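Local coordinates for mandelate racemase/muconate lactonizing enzyme-like protein (Rubrobacter xylanophilus DSM 9941, PDB 3CYJ) that belongs to the enolase superfamily, pairing an N-terminal capping domain with a barrel domain that holds a sodium ion in this model, at residues A[14-19]-A[36-41]; A[49-54]-A[299-304]. All coordinates share one frame; numbering follows the deposited sequence.

Overall arrangement
Both contacts are mostly buried, yet they hold different levels of the fold. Contact 1 joins strands 8-26 and 33-43, neighbours within the antiparallel sheet of the N-terminal domain, and lies about 16 Å from the centre of the chain. Contact 2, centred about 8 Å from that point, sets strand 46-53 of the same sheet against helix 300-306 of the barrel domain. Backbone hydrogen bonds dominate the first; the second rests on tyrosine rings against small apolar side chains, with a single weak bond. Their centres are about 10 Å apart, and strand 33-43 links them: Ile37 and Val39 bond through their backbones to Thr52 and Gly50, and Met36 packs on Tyr51 and Tyr53.

Contact 1: residues A[14-19]-A[36-41]; sequences SAYTVP and MILVEA
Ser14 and Leu38 form one of the two hydrogen-bonded pairs of this antiparallel ladder, and Tyr16 with Met36 forms the other. Leu38 N reaches Ser14 O at 2.7 Å in a nearly straight bond, 170° at the hydrogen, while Ser14 N returns the bond to Leu38 O. Tyr16 N donates to Met36 O at 2.9 Å, and Met36 N to Tyr16 O. Between these pairs lies the non-hydrogen-bonded pair Ala15 and Ile37, whose CA atoms come to 4.3 Å. Here the CA of Ala15 makes a C-H...O contact of 3.2 Å with Met36 O, giving that oxygen a second partner.

On the sheet face shared by Ser14, Tyr16, Met36 and Leu38, the Tyr16 ring presents its edge to Leu38, with Tyr16 CE2 3.9 Å from Leu38 CB. CG of Tyr16 stands beside the backbone N, opposite the carbonyl carbon (chi1 -48°), and the ring runs back along its strand toward Ser14. There Tyr16 OH and Ser14 OG share a hydrogen bond of 2.6 Å, which ties the far end of the ring to the strand that bears it. A water, 2.8 Å from Ser14 OG, also makes a weak bond to Leu38 O and so bridges the strands.

Further out, Met36 packs on Tyr51, Tyr53 and Val325, whereas Ile37 and Val39 make backbone bonds to Thr52 and Gly50. Strand 33-43 is thereby held along both edges. Two reciprocal pairs of backbone bonds define the register, and the side-chain contacts are built on it: the Ser14-Tyr16 hydroxyl pair puts a polar group at the end of a face that the Tyr16 ring, Met36 and Leu38 make largely apolar.

Contact 2: residues A[49-54]-A[299-304]; sequences LGYTYG and APAVSA
Tyr51 of strand 46-53 sets its ring against Val302, Ala301 and Ala299 at the start of helix 300-306. At its base, CB packs against the carbonyl oxygen of Ile37 on the adjacent strand. CG lies between the backbone N and the carbonyl carbon (chi1 57°), a torsion that carries the ring across to the helix. CE2 and CZ come within 3.3 and 3.4 Å of Val302 CG2, a tight apolar contact, while CE1 is 4.1 Å from Ala299 CB, which lies on the same side of the ring plane as the valine methyl. At the tip, OH meets Ala301 CB at 3.4 Å, near the ring plane, and accepts a weak hydrogen bond from Val302 N (3.4 Å, 144° at the hydrogen); a second weak bond joins it to Glu326.

Ala299, the N-cap residue, also touches Tyr53: its CB lies in the ring plane, at the edge, 4.0 Å from Tyr53 CE2. Tyr53 OH is hydrogen-bonded to Glu326, and its ring stacks with His322. The helix start thus touches strand 46-53 and also helix 320-329, where Ala301 N bonds to Glu326, Ala299 N to His322, and Pro300 packs on both; Ile107 of helix 97-116 packs on Val302.

Contact 1: residues A[14-19]-A[36-41]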
ATOM      1  N   SER A  14       5.817 -38.028  31.022  1.00 45.53           N
ATOM      2  CA  SER A  14       5.291 -39.320  30.634  1.00 45.96           C
ATOM      3  C   SER A  14       4.318 -39.091  29.495  1.00 45.30           C
ATOM      4  O   SER A  14       3.948 -37.958  29.234  1.00 46.41           O
ATOM      5  CB  SER A  14       4.636 -40.028  31.833  1.00 46.38           C
ATOM      6  OG  SER A  14       3.561 -39.272  32.381  1.00 48.00           O
ATOM      7  N   ALA A  15       3.931 -40.146  28.789  1.00 44.60           N
ATOM      8  CA  ALA A  15       3.115 -40.006  27.602  1.00 44.47           C
ATOM      9  C   ALA A  15       2.143 -41.146  27.556  1.00 44.98           C
ATOM     10  O   ALA A  15       2.418 -42.243  28.051  1.00 45.35           O
ATOM     11  CB  ALA A  15       3.983 -39.994  26.317  1.00 43.51           C
ATOM     12  N   TYR A  16       0.993 -40.895  26.953  1.00 45.56           N
ATOM     13  CA  TYR A  16      -0.069 -41.892  26.863  1.00 46.11           C
ATOM     14  C   TYR A  16      -0.665 -41.791  25.491  1.00 47.12           C
ATOM     15  O   TYR A  16      -0.868 -40.672  24.955  1.00 48.36           O
ATOM     16  CB  TYR A  16      -1.135 -41.637  27.930  1.00 45.16           C
ATOM     17  CG  TYR A  16      -0.493 -41.416  29.264  1.00 47.33           C
ATOM     18  CD1 TYR A  16      -0.188 -42.502  30.117  1.00 48.31           C
ATOM     19  CD2 TYR A  16      -0.108 -40.140  29.651  1.00 46.31           C
ATOM     20  CE1 TYR A  16       0.454 -42.309  31.323  1.00 46.87           C
ATOM     21  CE2 TYR A  16       0.539 -39.926  30.828  1.00 49.85           C
ATOM     22  CZ  TYR A  16       0.819 -41.017  31.685  1.00 52.75           C
ATOM     23  OH  TYR A  16       1.470 -40.775  32.897  1.00 51.52           O
ATOM     24  N   THR A  17      -0.952 -42.950  24.921  1.00 47.05           N
ATOM     25  CA  THR A  17      -1.578 -43.039  23.627  1.00 47.75           C
ATOM     26  C   THR A  17      -2.897 -43.741  23.799  1.00 48.08           C
ATOM     27  O   THR A  17      -2.942 -44.819  24.384  1.00 49.20           O
ATOM     28  CB  THR A  17      -0.684 -43.846  22.626  1.00 48.03           C
ATOM     29  OG1 THR A  17       0.590 -43.207  22.510  1.00 48.59           O
ATOM     30  CG2 THR A  17      -1.335 -43.975  21.237  1.00 47.32           C
ATOM     31  N   VAL A  18      -3.969 -43.141  23.274  1.00 48.11           N
ATOM     32  CA  VAL A  18      -5.332 -43.654  23.386  1.00 46.92           C
ATOM     33  C   VAL A  18      -6.016 -43.759  22.003  1.00 48.27           C
ATOM     34  O   VAL A  18      -6.170 -42.755  21.275  1.00 47.81           O
ATOM     35  CB  VAL A  18      -6.197 -42.720  24.268  1.00 46.96           C
ATOM     36  CG1 VAL A  18      -7.587 -43.275  24.426  1.00 45.19           C
ATOM     37  CG2 VAL A  18      -5.527 -42.459  25.640  1.00 45.65           C
ATOM     38  N   PRO A  19      -6.437 -44.984  21.625  1.00 48.59           N
ATOM     39  CA  PRO A  19      -7.214 -45.117  20.411  1.00 48.40           C
ATOM     40  C   PRO A  19      -8.429 -44.207  20.417  1.00 47.69           C
ATOM     41  O   PRO A  19      -9.056 -44.034  21.429  1.00 47.79           O
ATOM     42  CB  PRO A  19      -7.662 -46.603  20.443  1.00 48.62           C
ATOM     43  CG  PRO A  19      -6.545 -47.280  21.206  1.00 48.90           C
ATOM     44  CD  PRO A  19      -6.251 -46.282  22.306  1.00 48.60           C
ATOM     45  N   MET A  36      -1.074 -37.930  24.419  1.00 39.32           N
ATOM     46  CA  MET A  36      -0.882 -36.893  25.375  1.00 39.34           C
ATOM     47  C   MET A  36       0.487 -36.970  26.030  1.00 39.35           C
ATOM     48  O   MET A  36       0.900 -38.021  26.515  1.00 40.29           O
ATOM     49  CB  MET A  36      -1.990 -36.934  26.438  1.00 39.38           C
ATOM     50  CG  MET A  36      -1.936 -35.777  27.439  1.00 38.40           C
ATOM     51  SD  MET A  36      -2.916 -36.102  28.984  1.00 37.90           S
ATOM     52  CE  MET A  36      -4.505 -35.858  28.345  1.00 32.55           C
ATOM     53  N   ILE A  37       1.203 -35.854  26.069  1.00 38.88           N
ATOM     54  CA  ILE A  37       2.449 -35.842  26.797  1.00 38.17           C
ATOM     55  C   ILE A  37       2.194 -35.077  28.085  1.00 39.12           C
ATOM     56  O   ILE A  37       1.645 -33.985  28.039  1.00 39.36           O
ATOM     57  CB  ILE A  37       3.626 -35.244  25.968  1.00 37.59           C
ATOM     58  CG1 ILE A  37       3.815 -36.024  24.649  1.00 38.43           C
ATOM     59  CG2 ILE A  37       4.909 -35.229  26.795  1.00 34.81           C
ATOM     60  CD1 ILE A  37       2.875 -35.562  23.505  1.00 39.35           C
ATOM     61  N   LEU A  38       2.590 -35.650  29.228  1.00 40.03           N
ATOM     62  CA  LEU A  38       2.165 -35.118  30.512  1.00 41.26           C
ATOM     63  C   LEU A  38       3.379 -34.701  31.316  1.00 41.81           C
ATOM     64  O   LEU A  38       4.326 -35.484  31.455  1.00 42.67           O
ATOM     65  CB  LEU A  38       1.326 -36.161  31.309  1.00 42.12           C
ATOM     66  CG  LEU A  38       0.891 -35.635  32.726  1.00 42.79           C
ATOM     67  CD1 LEU A  38      -0.300 -34.623  32.691  1.00 37.83           C
ATOM     68  CD2 LEU A  38       0.626 -36.798  33.624  1.00 43.06           C
ATOM     69  N   VAL A  39       3.376 -33.466  31.802  1.00 41.67           N
ATOM     70  CA  VAL A  39       4.448 -32.992  32.652  1.00 42.65           C
ATOM     71  C   VAL A  39       3.924 -32.812  34.077  1.00 43.87           C
ATOM     72  O   VAL A  39       2.801 -32.272  34.291  1.00 42.76           O
ATOM     73  CB  VAL A  39       5.063 -31.657  32.097  1.00 43.84           C
ATOM     74  CG1 VAL A  39       6.158 -31.077  33.012  1.00 41.27           C
ATOM     75  CG2 VAL A  39       5.588 -31.869  30.663  1.00 41.97           C
ATOM     76  N   GLU A  40       4.703 -33.298  35.044  1.00 44.97           N
ATOM     77  CA  GLU A  40       4.386 -32.982  36.430  1.00 47.58           C
ATOM     78  C   GLU A  40       5.509 -32.237  37.057  1.00 47.89           C
ATOM     79  O   GLU A  40       6.697 -32.684  37.010  1.00 47.65           O
ATOM     80  CB  GLU A  40       4.005 -34.208  37.257  1.00 47.97           C
ATOM     81  CG  GLU A  40       2.813 -34.955  36.650  1.00 53.30           C
ATOM     82  CD  GLU A  40       2.273 -36.018  37.611  1.00 60.13           C
ATOM     83  OE1 GLU A  40       3.034 -36.333  38.553  1.00 63.60           O
ATOM     84  OE2 GLU A  40       1.119 -36.520  37.444  1.00 58.37           O
ATOM     85  N   ALA A  41       5.126 -31.086  37.623  1.00 47.75           N
ATOM     86  CA  ALA A  41       6.072 -30.217  38.304  1.00 48.45           C
ATOM     87  C   ALA A  41       5.877 -30.291  39.808  1.00 48.75           C
ATOM     88  O   ALA A  41       4.775 -30.015  40.323  1.00 48.62           O
ATOM     89  CB  ALA A  41       5.949 -28.787  37.835  1.00 48.12           C
TER
HETATM   90  O   HOH W   1       4.396 -37.365  34.179  1.00 45.26           O

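Contact 2: residues A[49-54]-A[299-304]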
ATOM      1  N   LEU A  49       0.288 -30.154  37.245  1.00 47.30           N
ATOM      2  CA  LEU A  49       0.405 -30.833  35.980  1.00 47.33           C
ATOM      3  C   LEU A  49      -0.057 -30.001  34.758  1.00 46.35           C
ATOM      4  O   LEU A  49      -0.927 -29.120  34.856  1.00 44.30           O
ATOM      5  CB  LEU A  49      -0.171 -32.249  36.068  1.00 48.18           C
ATOM      6  CG  LEU A  49      -1.535 -32.562  35.503  1.00 51.06           C
ATOM      7  CD1 LEU A  49      -2.263 -33.564  36.512  1.00 50.62           C
ATOM      8  CD2 LEU A  49      -2.237 -31.235  35.280  1.00 51.97           C
ATOM      9  N   GLY A  50       0.610 -30.267  33.633  1.00 45.65           N
ATOM     10  CA  GLY A  50       0.304 -29.675  32.342  1.00 43.73           C
ATOM     11  C   GLY A  50       0.479 -30.756  31.297  1.00 43.65           C
ATOM     12  O   GLY A  50       1.194 -31.743  31.553  1.00 43.71           O
ATOM     13  N   TYR A  51      -0.169 -30.609  30.136  1.00 41.92           N
ATOM     14  CA  TYR A  51       0.004 -31.596  29.082  1.00 41.76           C
ATOM     15  C   TYR A  51      -0.057 -30.963  27.692  1.00 41.69           C
ATOM     16  O   TYR A  51      -0.425 -29.796  27.550  1.00 41.31           O
ATOM     17  CB  TYR A  51      -1.060 -32.694  29.197  1.00 40.94           C
ATOM     18  CG  TYR A  51      -2.494 -32.153  29.152  1.00 42.90           C
ATOM     19  CD1 TYR A  51      -3.150 -32.067  27.951  1.00 39.91           C
ATOM     20  CD2 TYR A  51      -3.182 -31.736  30.332  1.00 42.53           C
ATOM     21  CE1 TYR A  51      -4.427 -31.589  27.864  1.00 44.60           C
ATOM     22  CE2 TYR A  51      -4.502 -31.223  30.257  1.00 45.35           C
ATOM     23  CZ  TYR A  51      -5.115 -31.165  28.994  1.00 47.08           C
ATOM     24  OH  TYR A  51      -6.406 -30.714  28.793  1.00 47.58           O
ATOM     25  N   THR A  52       0.300 -31.739  26.667  1.00 41.35           N
ATOM     26  CA  THR A  52       0.070 -31.296  25.300  1.00 41.50           C
ATOM     27  C   THR A  52      -0.326 -32.536  24.537  1.00 42.47           C
ATOM     28  O   THR A  52      -0.222 -33.641  25.081  1.00 44.30           O
ATOM     29  CB  THR A  52       1.350 -30.581  24.694  1.00 41.46           C
ATOM     30  OG1 THR A  52       1.012 -29.915  23.467  1.00 40.77           O
ATOM     31  CG2 THR A  52       2.541 -31.572  24.503  1.00 36.59           C
ATOM     32  N   TYR A  53      -0.844 -32.385  23.325  1.00 42.17           N
ATOM     33  CA  TYR A  53      -1.142 -33.526  22.452  1.00 42.66           C
ATOM     34  C   TYR A  53      -0.194 -33.423  21.247  1.00 42.66           C
ATOM     35  O   TYR A  53      -0.079 -32.356  20.634  1.00 42.75           O
ATOM     36  CB  TYR A  53      -2.586 -33.487  21.970  1.00 41.75           C
ATOM     37  CG  TYR A  53      -3.576 -33.628  23.098  1.00 45.41           C
ATOM     38  CD1 TYR A  53      -3.861 -34.890  23.639  1.00 46.90           C
ATOM     39  CD2 TYR A  53      -4.215 -32.522  23.640  1.00 46.72           C
ATOM     40  CE1 TYR A  53      -4.744 -35.048  24.677  1.00 46.10           C
ATOM     41  CE2 TYR A  53      -5.128 -32.662  24.689  1.00 47.61           C
ATOM     42  CZ  TYR A  53      -5.387 -33.945  25.194  1.00 48.38           C
ATOM     43  OH  TYR A  53      -6.288 -34.159  26.206  1.00 47.01           O
ATOM     44  N   GLY A  54       0.497 -34.502  20.913  1.00 42.86           N
ATOM     45  CA  GLY A  54       1.473 -34.409  19.839  1.00 43.48           C
ATOM     46  C   GLY A  54       2.284 -35.679  19.780  1.00 43.30           C
ATOM     47  O   GLY A  54       1.807 -36.714  20.217  1.00 43.33           O
ATOM     48  N   ALA A 299      -8.017 -29.239  23.613  1.00 42.52           N
ATOM     49  CA  ALA A 299      -7.641 -29.341  25.054  1.00 42.57           C
ATOM     50  C   ALA A 299      -8.613 -28.605  26.021  1.00 42.57           C
ATOM     51  O   ALA A 299      -8.200 -27.661  26.738  1.00 41.86           O
ATOM     52  CB  ALA A 299      -6.163 -28.854  25.291  1.00 41.20           C
ATOM     53  N   PRO A 300      -9.892 -29.038  26.039  1.00 42.21           N
ATOM     54  CA  PRO A 300     -10.891 -28.290  26.773  1.00 42.25           C
ATOM     55  C   PRO A 300     -10.542 -28.147  28.236  1.00 42.24           C
ATOM     56  O   PRO A 300     -10.835 -27.117  28.816  1.00 43.31           O
ATOM     57  CB  PRO A 300     -12.200 -29.109  26.592  1.00 43.11           C
ATOM     58  CG  PRO A 300     -11.911 -30.194  25.602  1.00 42.01           C
ATOM     59  CD  PRO A 300     -10.435 -30.207  25.318  1.00 42.19           C
ATOM     60  N   ALA A 301      -9.933 -29.162  28.842  1.00 42.41           N
ATOM     61  CA  ALA A 301      -9.657 -29.150  30.280  1.00 41.58           C
ATOM     62  C   ALA A 301      -8.712 -28.043  30.733  1.00 42.15           C
ATOM     63  O   ALA A 301      -8.986 -27.386  31.754  1.00 42.95           O
ATOM     64  CB  ALA A 301      -9.153 -30.505  30.747  1.00 41.62           C
ATOM     65  N   VAL A 302      -7.603 -27.824  30.011  1.00 41.08           N
ATOM     66  CA  VAL A 302      -6.778 -26.638  30.309  1.00 40.80           C
ATOM     67  C   VAL A 302      -7.477 -25.326  29.882  1.00 39.78           C
ATOM     68  O   VAL A 302      -7.424 -24.334  30.578  1.00 38.84           O
ATOM     69  CB  VAL A 302      -5.420 -26.619  29.633  1.00 39.99           C
ATOM     70  CG1 VAL A 302      -4.644 -25.499  30.264  1.00 39.60           C
ATOM     71  CG2 VAL A 302      -4.691 -27.927  29.835  1.00 45.49           C
ATOM     72  N   SER A 303      -8.126 -25.348  28.727  1.00 39.44           N
ATOM     73  CA  SER A 303      -8.676 -24.145  28.156  1.00 41.15           C
ATOM     74  C   SER A 303      -9.802 -23.545  29.036  1.00 41.59           C
ATOM     75  O   SER A 303      -9.903 -22.327  29.123  1.00 42.72           O
ATOM     76  CB  SER A 303      -9.172 -24.422  26.726  1.00 40.83           C
ATOM     77  OG  SER A 303      -8.087 -24.783  25.894  1.00 43.15           O
ATOM     78  N   ALA A 304     -10.614 -24.390  29.693  1.00 41.49           N
ATOM     79  CA  ALA A 304     -11.623 -23.924  30.641  1.00 42.78           C
ATOM     80  C   ALA A 304     -11.050 -22.961  31.699  1.00 43.81           C
ATOM     81  O   ALA A 304     -11.701 -21.952  32.051  1.00 45.44           O
ATOM     82  CB  ALA A 304     -12.329 -25.095  31.300  1.00 42.20           C
TER